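Local coordinates for protein PlaB phospholipase (Legionella pneumophila, PDB 6ZTI) that probably acts as an alpha/beta-hydrolase phospholipase of a bacterial pathogen, whose activity is controlled by NAD(H)-mediated assembly into tetramers, at residues Leu138-Lys143 with Trp165-Ser170. Sequence-based numbering, arbitrary orientation.
With SND (thionicotinamide-adenine-dinucleotide), chain H.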
loop_
_atom_site.group_PDB
_atom_site.type_symbol
_atom_site.label_atom_id
_atom_site.label_comp_id
_atom_site.label_asym_id
_atom_site.label_seq_id
_atom_site.Cartn_x
_atom_site.Cartn_y
_atom_site.Cartn_z
ATOM N N LEU B 138 10.834 -10.468 16.779
ATOM C CA LEU B 138 9.424 -10.289 17.070
ATOM C C LEU B 138 8.903 -8.919 16.645
ATOM O O LEU B 138 7.690 -8.764 16.457
ATOM C CB LEU B 138 9.174 -10.477 18.565
ATOM C CG LEU B 138 9.260 -11.877 19.166
ATOM C CD1 LEU B 138 9.078 -11.799 20.664
ATOM C CD2 LEU B 138 8.192 -12.752 18.563
ATOM N N ALA B 139 9.785 -7.925 16.495
ATOM C CA ALA B 139 9.331 -6.556 16.256
ATOM C C ALA B 139 8.544 -6.451 14.962
ATOM O O ALA B 139 7.561 -5.703 14.883
ATOM C CB ALA B 139 10.529 -5.598 16.227
ATOM N N GLN B 140 8.952 -7.194 13.938
ATOM C CA GLN B 140 8.251 -7.127 12.666
ATOM C C GLN B 140 6.803 -7.587 12.800
ATOM O O GLN B 140 5.919 -7.041 12.132
ATOM C CB GLN B 140 8.996 -7.954 11.617
ATOM C CG GLN B 140 8.384 -7.845 10.241
ATOM C CD GLN B 140 9.285 -8.383 9.145
ATOM O OE1 GLN B 140 9.104 -9.501 8.673
ATOM N NE2 GLN B 140 10.256 -7.576 8.726
ATOM N N LEU B 141 6.530 -8.558 13.674
ATOM C CA LEU B 141 5.155 -8.973 13.932
ATOM C C LEU B 141 4.248 -7.808 14.330
ATOM O O LEU B 141 3.027 -7.972 14.377
ATOM C CB LEU B 141 5.114 -10.039 15.018
ATOM C CG LEU B 141 5.992 -11.262 14.763
ATOM C CD1 LEU B 141 5.727 -12.307 15.829
ATOM C CD2 LEU B 141 5.764 -11.858 13.368
ATOM N N GLY B 142 4.827 -6.636 14.630
ATOM C CA GLY B 142 4.073 -5.397 14.708
ATOM C C GLY B 142 3.232 -5.265 15.971
ATOM O O GLY B 142 3.130 -6.171 16.801
ATOM N N LYS B 143 2.565 -4.111 16.070
ATOM C CA LYS B 143 1.921 -3.697 17.318
ATOM C C LYS B 143 0.767 -4.621 17.704
ATOM O O LYS B 143 0.710 -5.119 18.836
ATOM C CB LYS B 143 1.433 -2.248 17.179
ATOM C CG LYS B 143 0.955 -1.604 18.471
ATOM C CD LYS B 143 0.707 -0.110 18.296
ATOM C CE LYS B 143 0.099 0.498 19.550
ATOM N NZ LYS B 143 1.031 0.454 20.712
ATOM N N TRP B 165 12.734 0.675 15.394
ATOM C CA TRP B 165 14.129 0.534 15.813
ATOM C C TRP B 165 14.475 -0.932 16.039
ATOM O O TRP B 165 15.509 -1.420 15.573
ATOM C CB TRP B 165 14.396 1.350 17.094
ATOM C CG TRP B 165 15.870 1.617 17.386
ATOM C CD1 TRP B 165 16.546 2.798 17.200
ATOM C CD2 TRP B 165 16.841 0.688 17.896
ATOM N NE1 TRP B 165 17.862 2.657 17.558
ATOM C CE2 TRP B 165 18.070 1.376 17.991
ATOM C CE3 TRP B 165 16.791 -0.646 18.288
ATOM C CZ2 TRP B 165 19.234 0.769 18.448
ATOM C CZ3 TRP B 165 17.958 -1.257 18.742
ATOM C CH2 TRP B 165 19.159 -0.546 18.819
ATOM N N LEU B 166 13.614 -1.651 16.755
ATOM C CA LEU B 166 13.929 -3.017 17.128
ATOM C C LEU B 166 13.886 -3.984 15.947
ATOM O O LEU B 166 14.440 -5.080 16.047
ATOM C CB LEU B 166 12.966 -3.474 18.216
ATOM C CG LEU B 166 13.218 -2.847 19.585
ATOM C CD1 LEU B 166 11.980 -2.965 20.464
ATOM C CD2 LEU B 166 14.420 -3.527 20.271
ATOM N N GLU B 167 13.244 -3.608 14.844
ATOM C CA GLU B 167 13.091 -4.508 13.707
ATOM C C GLU B 167 14.454 -4.931 13.181
ATOM O O GLU B 167 15.338 -4.098 12.972
ATOM C CB GLU B 167 12.278 -3.828 12.600
ATOM C CG GLU B 167 11.818 -4.781 11.470
ATOM C CD GLU B 167 10.983 -4.094 10.379
ATOM O OE1 GLU B 167 10.768 -2.864 10.445
ATOM O OE2 GLU B 167 10.543 -4.786 9.439
ATOM N N LEU B 168 14.628 -6.239 12.984
ATOM C CA LEU B 168 15.842 -6.733 12.356
ATOM C C LEU B 168 16.104 -5.957 11.073
ATOM O O LEU B 168 15.182 -5.665 10.310
ATOM C CB LEU B 168 15.715 -8.227 12.073
ATOM C CG LEU B 168 15.598 -9.131 13.308
ATOM C CD1 LEU B 168 15.347 -10.551 12.853
ATOM C CD2 LEU B 168 16.830 -9.098 14.167
ATOM N N GLY B 169 17.363 -5.587 10.861
ATOM C CA GLY B 169 17.731 -4.812 9.694
ATOM C C GLY B 169 17.366 -3.346 9.746
ATOM O O GLY B 169 17.490 -2.658 8.729
ATOM N N SER B 170 16.930 -2.845 10.897
ATOM C CA SER B 170 16.524 -1.453 11.017
ATOM C C SER B 170 17.654 -0.508 10.625
ATOM O O SER B 170 18.802 -0.686 11.030
ATOM C CB SER B 170 16.097 -1.173 12.457
ATOM O OG SER B 170 16.028 0.205 12.713
HETATM P PA SND H . 4.011 -16.038 7.796
HETATM O O1A SND H . 4.424 -16.159 6.367
HETATM O O2A SND H . 4.282 -17.196 8.716
HETATM O O5B SND H . 2.444 -15.711 7.977
HETATM C C5B SND H . 1.839 -14.802 7.047
HETATM C C4B SND H . 0.578 -14.278 7.683
HETATM O O4B SND H . -0.290 -15.383 8.038
HETATM C C3B SND H . 0.793 -13.476 8.966
HETATM O O3B SND H . -0.089 -12.363 8.983
HETATM C C2B SND H . 0.445 -14.486 10.058
HETATM O O2B SND H . 0.010 -13.860 11.254
HETATM C C1B SND H . -0.696 -15.240 9.383
HETATM N N9A SND H . -0.934 -16.568 9.933
HETATM C C8A SND H . -0.169 -17.690 9.744
HETATM N N7A SND H . -0.552 -18.725 10.450
HETATM C C5A SND H . -1.648 -18.251 11.159
HETATM C C6A SND H . -2.470 -18.841 12.133
HETATM N N6A SND H . -2.359 -20.114 12.524
HETATM N N1A SND H . -3.438 -18.075 12.683
HETATM C C2A SND H . -3.583 -16.818 12.258
HETATM N N3A SND H . -2.876 -16.160 11.334
HETATM C C4A SND H . -1.906 -16.931 10.834
HETATM O O3 SND H . 4.723 -14.764 8.423
HETATM P PN SND H . 4.658 -14.016 9.835
HETATM O O1N SND H . 4.082 -14.967 10.817
HETATM O O2N SND H . 4.015 -12.705 9.624
HETATM O O5D SND H . 6.226 -13.806 10.115
HETATM C C5D SND H . 6.894 -12.611 9.656
HETATM C C4D SND H . 8.286 -12.942 9.161
HETATM O O4D SND H . 9.016 -13.677 10.174
HETATM C C3D SND H . 8.370 -13.812 7.908
HETATM O O3D SND H . 9.560 -13.465 7.201
HETATM C C2D SND H . 8.430 -15.220 8.502
HETATM O O2D SND H . 8.995 -16.195 7.631
HETATM C C1D SND H . 9.345 -14.957 9.692
HETATM N N1N SND H . 9.055 -15.977 10.801
HETATM C C2N SND H . 8.022 -15.690 11.609
HETATM C C3N SND H . 7.751 -16.496 12.696
HETATM C C7N SND H . 6.703 -16.104 13.676
HETATM S S7N SND H . 6.969 -16.250 15.311
HETATM N N7N SND H . 5.585 -15.606 13.190
HETATM C C4N SND H . 8.551 -17.610 12.917
HETATM C C5N SND H . 9.593 -17.897 12.052
HETATM C C6N SND H . 9.834 -17.061 10.987
HETATM O O HOH W 1 11.999 -7.851 13.485
#
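Gln140, in segment 138-143, reaches the carboxylate of Glu167, just past the end of helix 160-166. Its CB lies 4.1 Å from Glu167 OE2; CG, anti to the backbone N (chi1 -176°), continues an extended chain, and CG and CD each lie 3.8 Å from that oxygen. NE2 gives OE2 a nearly straight hydrogen bond of 2.9 Å (164° at the hydrogen), in the amide plane and onto the anti lone pair, with amide and carboxylate planes 85° apart. OE1 turns to the ligand and meets the ribose carbon C4D of thionicotinamide-adenine-dinucleotide in van der Waals contact at 3.6 Å. Beyond the segments, Leu385 N also bonds OE2, and NE2 also bonds Arg383 O. Ala139 CB packs 3.8 Å from Leu166 CB and 3.6 Å from Glu167 N. One water accepts from both Gln140 N and Leu168 N. Leu141 CD2 approaches the ligand's thioamide nitrogen N7N. Glu167 also opens a type II turn ending at Ser170, the N-cap of helix 171-180. Gln140 thus joins a buried helix-end turn to the dinucleotide pocket, whose ligand is hydrogen-bonded to Arg381 of the second subunit: a site at a subunit interface.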